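Local coordinates for XC6422 protein (Xanthomonas campestris, PDB 2FUK), which probably acts as a hydrolase, being a small serine alpha/beta-hydrolase without a lid, at residues Leu113-Phe118 / Ala130-Gln135; Gln135-Ile140 / Gln153-Trp158. One frame throughout, in Å; residues are numbered along the deposited sequence.

Contact 1: Leu113-Phe118 / Ala130-Gln135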
loop_
_atom_site.group_PDB
_atom_site.type_symbol
_atom_site.label_atom_id
_atom_site.label_comp_id
_atom_site.label_asym_id
_atom_site.label_seq_id
_atom_site.Cartn_x
_atom_site.Cartn_y
_atom_site.Cartn_z
ATOM N N LEU A 113 14.205 -18.292 0.540
ATOM C CA LEU A 113 13.711 -17.783 1.809
ATOM C C LEU A 113 14.253 -16.434 2.261
ATOM O O LEU A 113 15.461 -16.197 2.277
ATOM C CB LEU A 113 13.989 -18.813 2.902
ATOM C CG LEU A 113 13.534 -18.442 4.312
ATOM C CD1 LEU A 113 12.027 -18.566 4.418
ATOM C CD2 LEU A 113 14.213 -19.365 5.313
ATOM N N TRP A 114 13.336 -15.550 2.638
ATOM C CA TRP A 114 13.706 -14.239 3.152
ATOM C C TRP A 114 13.267 -14.198 4.613
ATOM O O TRP A 114 12.233 -14.751 4.966
ATOM C CB TRP A 114 12.987 -13.128 2.384
ATOM C CG TRP A 114 13.564 -12.822 1.030
ATOM C CD1 TRP A 114 14.267 -13.670 0.219
ATOM C CD2 TRP A 114 13.400 -11.606 0.295
ATOM N NE1 TRP A 114 14.541 -13.054 -0.984
ATOM C CE2 TRP A 114 14.020 -11.788 -0.962
ATOM C CE3 TRP A 114 12.782 -10.379 0.573
ATOM C CZ2 TRP A 114 14.040 -10.784 -1.942
ATOM C CZ3 TRP A 114 12.802 -9.384 -0.399
ATOM C CH2 TRP A 114 13.427 -9.595 -1.641
ATOM N N LEU A 115 14.065 -13.557 5.460
ATOM C CA LEU A 115 13.735 -13.432 6.872
ATOM C C LEU A 115 13.724 -11.957 7.238
ATOM O O LEU A 115 14.532 -11.177 6.736
ATOM C CB LEU A 115 14.764 -14.163 7.751
ATOM C CG LEU A 115 14.853 -15.690 7.687
ATOM C CD1 LEU A 115 15.926 -16.178 8.665
ATOM C CD2 LEU A 115 13.509 -16.302 8.037
ATOM N N ALA A 116 12.792 -11.575 8.102
ATOM C CA ALA A 116 12.699 -10.195 8.557
ATOM C C ALA A 116 12.214 -10.225 9.994
ATOM O O ALA A 116 11.600 -11.195 10.433
ATOM C CB ALA A 116 11.718 -9.403 7.690
ATOM N N GLY A 117 12.493 -9.160 10.727
ATOM C CA GLY A 117 12.054 -9.115 12.102
ATOM C C GLY A 117 12.102 -7.705 12.629
ATOM O O GLY A 117 12.865 -6.881 12.137
ATOM N N PHE A 118 11.273 -7.441 13.628
ATOM C CA PHE A 118 11.212 -6.137 14.265
ATOM C C PHE A 118 11.652 -6.256 15.724
ATOM O O PHE A 118 11.093 -7.050 16.484
ATOM C CB PHE A 118 9.783 -5.590 14.171
ATOM C CG PHE A 118 9.533 -4.365 15.014
ATOM C CD1 PHE A 118 10.455 -3.322 15.058
ATOM C CD2 PHE A 118 8.355 -4.250 15.749
ATOM C CE1 PHE A 118 10.210 -2.184 15.823
ATOM C CE2 PHE A 118 8.096 -3.112 16.521
ATOM C CZ PHE A 118 9.024 -2.077 16.558
ATOM N N ALA A 130 22.693 -17.741 10.486
ATOM C CA ALA A 130 23.729 -18.730 10.176
ATOM C C ALA A 130 23.128 -20.094 9.884
ATOM O O ALA A 130 23.484 -20.740 8.901
ATOM C CB ALA A 130 24.715 -18.845 11.331
ATOM N N ALA A 131 22.222 -20.534 10.748
ATOM C CA ALA A 131 21.594 -21.836 10.580
ATOM C C ALA A 131 20.569 -21.921 9.449
ATOM O O ALA A 131 20.484 -22.935 8.765
ATOM C CB ALA A 131 20.947 -22.265 11.894
ATOM N N LEU A 132 19.804 -20.854 9.237
ATOM C CA LEU A 132 18.757 -20.861 8.216
ATOM C C LEU A 132 19.137 -20.385 6.813
ATOM O O LEU A 132 18.376 -20.584 5.865
ATOM C CB LEU A 132 17.554 -20.076 8.736
ATOM C CG LEU A 132 16.990 -20.617 10.056
ATOM C CD1 LEU A 132 15.786 -19.778 10.481
ATOM C CD2 LEU A 132 16.605 -22.088 9.898
ATOM N N GLU A 133 20.306 -19.768 6.688
ATOM C CA GLU A 133 20.819 -19.284 5.410
ATOM C C GLU A 133 19.799 -18.616 4.483
ATOM O O GLU A 133 19.563 -19.072 3.355
ATOM C CB GLU A 133 21.504 -20.431 4.665
ATOM C CG GLU A 133 22.586 -21.132 5.472
ATOM C CD GLU A 133 23.357 -22.155 4.654
ATOM O OE1 GLU A 133 23.929 -23.092 5.261
ATOM O OE2 GLU A 133 23.402 -22.016 3.406
ATOM N N PRO A 134 19.180 -17.520 4.942
ATOM C CA PRO A 134 18.193 -16.804 4.128
ATOM C C PRO A 134 18.878 -16.080 2.964
ATOM O O PRO A 134 20.066 -15.754 3.035
ATOM C CB PRO A 134 17.573 -15.834 5.124
ATOM C CG PRO A 134 18.746 -15.511 6.028
ATOM C CD PRO A 134 19.325 -16.890 6.264
ATOM N N GLN A 135 18.129 -15.833 1.898
ATOM C CA GLN A 135 18.665 -15.138 0.734
ATOM C C GLN A 135 18.738 -13.648 1.051
ATOM O O GLN A 135 19.645 -12.948 0.597
ATOM C CB GLN A 135 17.770 -15.403 -0.485
ATOM C CG GLN A 135 18.059 -14.550 -1.720
ATOM C CD GLN A 135 17.319 -15.056 -2.958
ATOM O OE1 GLN A 135 17.898 -15.750 -3.810
ATOM N NE2 GLN A 135 16.029 -14.727 -3.053
#

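Contact 2: Gln135-Ile140 / Gln153-Trp158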
loop_
_atom_site.group_PDB
_atom_site.type_symbol
_atom_site.label_atom_id
_atom_site.label_comp_id
_atom_site.label_asym_id
_atom_site.label_seq_id
_atom_site.Cartn_x
_atom_site.Cartn_y
_atom_site.Cartn_z
ATOM N N GLN A 135 18.129 -15.833 1.898
ATOM C CA GLN A 135 18.665 -15.138 0.734
ATOM C C GLN A 135 18.738 -13.648 1.051
ATOM O O GLN A 135 19.645 -12.948 0.597
ATOM C CB GLN A 135 17.770 -15.403 -0.485
ATOM C CG GLN A 135 18.059 -14.550 -1.720
ATOM C CD GLN A 135 17.319 -15.056 -2.958
ATOM O OE1 GLN A 135 17.898 -15.750 -3.810
ATOM N NE2 GLN A 135 16.029 -14.727 -3.053
ATOM N N VAL A 136 17.774 -13.180 1.840
ATOM C CA VAL A 136 17.697 -11.786 2.255
ATOM C C VAL A 136 17.292 -11.716 3.723
ATOM O O VAL A 136 16.448 -12.494 4.176
ATOM C CB VAL A 136 16.638 -11.003 1.433
ATOM C CG1 VAL A 136 16.306 -9.673 2.124
ATOM C CG2 VAL A 136 17.150 -10.740 0.034
ATOM N N LEU A 137 17.908 -10.796 4.462
ATOM C CA LEU A 137 17.580 -10.590 5.871
ATOM C C LEU A 137 17.200 -9.126 6.055
ATOM O O LEU A 137 17.895 -8.242 5.562
ATOM C CB LEU A 137 18.776 -10.901 6.769
ATOM C CG LEU A 137 18.566 -10.661 8.270
ATOM C CD1 LEU A 137 17.531 -11.636 8.820
ATOM C CD2 LEU A 137 19.890 -10.831 9.001
ATOM N N ILE A 138 16.094 -8.873 6.751
ATOM C CA ILE A 138 15.659 -7.504 7.002
ATOM C C ILE A 138 15.540 -7.311 8.504
ATOM O O ILE A 138 14.828 -8.060 9.173
ATOM C CB ILE A 138 14.292 -7.222 6.353
ATOM C CG1 ILE A 138 14.397 -7.391 4.838
ATOM C CG2 ILE A 138 13.832 -5.814 6.696
ATOM C CD1 ILE A 138 13.057 -7.557 4.162
ATOM N N SER A 139 16.253 -6.318 9.032
ATOM C CA SER A 139 16.223 -6.035 10.463
ATOM C C SER A 139 15.642 -4.656 10.711
ATOM O O SER A 139 16.219 -3.660 10.295
ATOM C CB SER A 139 17.638 -6.078 11.050
ATOM O OG SER A 139 18.283 -7.296 10.737
ATOM N N ILE A 140 14.500 -4.605 11.382
ATOM C CA ILE A 140 13.858 -3.343 11.700
ATOM C C ILE A 140 14.108 -3.081 13.183
ATOM O O ILE A 140 13.658 -3.837 14.037
ATOM C CB ILE A 140 12.343 -3.415 11.427
ATOM C CG1 ILE A 140 12.102 -3.821 9.964
ATOM C CG2 ILE A 140 11.702 -2.067 11.730
ATOM C CD1 ILE A 140 10.638 -4.083 9.622
ATOM N N GLN A 153 26.037 -14.536 11.397
ATOM C CA GLN A 153 26.417 -14.638 9.990
ATOM C C GLN A 153 25.266 -14.339 9.041
ATOM O O GLN A 153 24.696 -15.237 8.412
ATOM C CB GLN A 153 27.002 -16.024 9.719
ATOM C CG GLN A 153 28.336 -16.238 10.424
ATOM C CD GLN A 153 28.717 -17.700 10.549
ATOM O OE1 GLN A 153 29.733 -18.034 11.172
ATOM N NE2 GLN A 153 27.907 -18.582 9.970
ATOM N N PRO A 154 24.917 -13.051 8.914
ATOM C CA PRO A 154 23.827 -12.641 8.030
ATOM C C PRO A 154 24.203 -12.846 6.572
ATOM O O PRO A 154 25.382 -12.997 6.231
ATOM C CB PRO A 154 23.652 -11.167 8.370
ATOM C CG PRO A 154 25.043 -10.742 8.672
ATOM C CD PRO A 154 25.540 -11.873 9.543
ATOM N N PRO A 155 23.203 -12.863 5.688
ATOM C CA PRO A 155 23.484 -13.046 4.267
ATOM C C PRO A 155 24.057 -11.745 3.718
ATOM O O PRO A 155 23.984 -10.703 4.371
ATOM C CB PRO A 155 22.111 -13.362 3.685
ATOM C CG PRO A 155 21.196 -12.542 4.559
ATOM C CD PRO A 155 21.753 -12.779 5.940
ATOM N N ALA A 156 24.633 -11.818 2.522
ATOM C CA ALA A 156 25.211 -10.648 1.880
ATOM C C ALA A 156 24.163 -9.566 1.668
ATOM O O ALA A 156 24.450 -8.383 1.795
ATOM C CB ALA A 156 25.826 -11.040 0.550
ATOM N N GLN A 157 22.948 -9.979 1.326
ATOM C CA GLN A 157 21.854 -9.040 1.116
ATOM C C GLN A 157 21.114 -8.867 2.439
ATOM O O GLN A 157 20.230 -9.650 2.779
ATOM C CB GLN A 157 20.925 -9.565 0.018
ATOM C CG GLN A 157 21.630 -9.617 -1.342
ATOM C CD GLN A 157 20.864 -10.367 -2.424
ATOM O OE1 GLN A 157 21.179 -10.233 -3.604
ATOM N NE2 GLN A 157 19.878 -11.166 -2.036
ATOM N N TRP A 158 21.504 -7.830 3.173
ATOM C CA TRP A 158 20.945 -7.520 4.481
ATOM C C TRP A 158 20.576 -6.041 4.565
ATOM O O TRP A 158 21.384 -5.164 4.245
ATOM C CB TRP A 158 21.979 -7.898 5.547
ATOM C CG TRP A 158 21.617 -7.596 6.974
ATOM C CD1 TRP A 158 20.365 -7.462 7.504
ATOM C CD2 TRP A 158 22.535 -7.423 8.061
ATOM N NE1 TRP A 158 20.447 -7.211 8.858
ATOM C CE2 TRP A 158 21.769 -7.184 9.224
ATOM C CE3 TRP A 158 23.933 -7.453 8.165
ATOM C CZ2 TRP A 158 22.355 -6.968 10.477
ATOM C CZ3 TRP A 158 24.517 -7.239 9.411
ATOM C CH2 TRP A 158 23.728 -6.999 10.549
#

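Contact 1: Leu113-Phe118 / Ala130-Gln135
L113 opens the contact with its backbone: its carbonyl O takes the N-H of Q135 at 2.7 Å from O to N, a short, fairly straight bond (160° at the hydrogen) with the donor almost in line with the C=O. The L113 side chain lies near the end of the helix, its CD2 4.4 Å from L132 O. W114 leaves the strand on the other face. There the N-H edge of its indole faces the extended side chain of Q135, and ring and amide planes stand 71° apart. L115 returns to the helix side. With CG anti to its own carbonyl carbon (chi1 -67°), it lies across the P134 ring at about a right angle, CG 3.7 Å from P134 CB, while CD1 meets L132 CD1 at 4.0 Å. E133, just beyond the helix, has positive phi, and from there the chain runs through P134 to the sheet. This is the return turn of a right-handed beta-alpha-beta crossover. L113 and L132 also pack on A101 of helix 92-107, L132 O is hydrogen-bonded by R105, and strands 38-43 and 136-140 flank strand 112-118 in the sheet.

Contact 2: Gln135-Ile140 / Gln153-Trp158
L137 and W158 form the parallel bridge of this contact, their CA atoms 4.8 Å apart, and the polar bonds run along the seam on which they sit. L137 N gives its hydrogen to Q157 O at 3.1 Å, in the carbonyl plane. Farther along the strand, W158 NE1 donates to S139 OG over 2.9 Å; the bond is nearly straight (165°) and the hydroxyl lies at the indole edge, close to the ring plane. Near the start of the strand, Q157 NE2 reaches Q135 O at 3.2 Å. That bond is more bent (137°), with the donor well above the carbonyl plane. Two CA-H...O contacts, from V136 CA to Q157 O and from W158 CA to L137 O, add to the pairing.

Apolar contacts fill in between. L137 and W158 both hold CG anti to the backbone N (chi1 177° in each), which lays the two side chains alongside one another. L137 CD2 thereby covers one face of the indole in a CH-pi contact, 3.9 Å from the centroid of the five-membered ring, and P154 CB lies over the same face, at the six-membered ring near CE3. P155 packs its CD against L137 CB at 3.6 Å. Apart from these, on the other side of the sheet, the V136 CG2 methyl makes van der Waals contact with the end of the Q157 amide, 3.5 Å from NE2.

The indole is therefore fixed twice, in its plane by the serine hydroxyl and over a face by leucine and proline. Its buried N-H is satisfied by S139, whose side chain comes close to the putative nucleophile elbow but does not touch it.

In the fold
From the N terminus, strand 112-118 runs to the probable nucleophile elbow, and helix 120-132 carries the chain back. Contact 1 closes this first loop, bringing the helix exit beside the start of the strand. Q135, common to both contacts, then leads into strand 136-140, which hydrogen-bonds to strand 112-118 through L115 O to I138 N and, probably, G117 O to I140 N. A second loop, without helix or strand, follows and is closed by contact 2 as strand 158-163 begins. The loops lie in series, neither nesting nor crossing, with P134 O packed on P155 CB where they meet. Together they tie three consecutive parallel strands of the central sheet to helix 120-132.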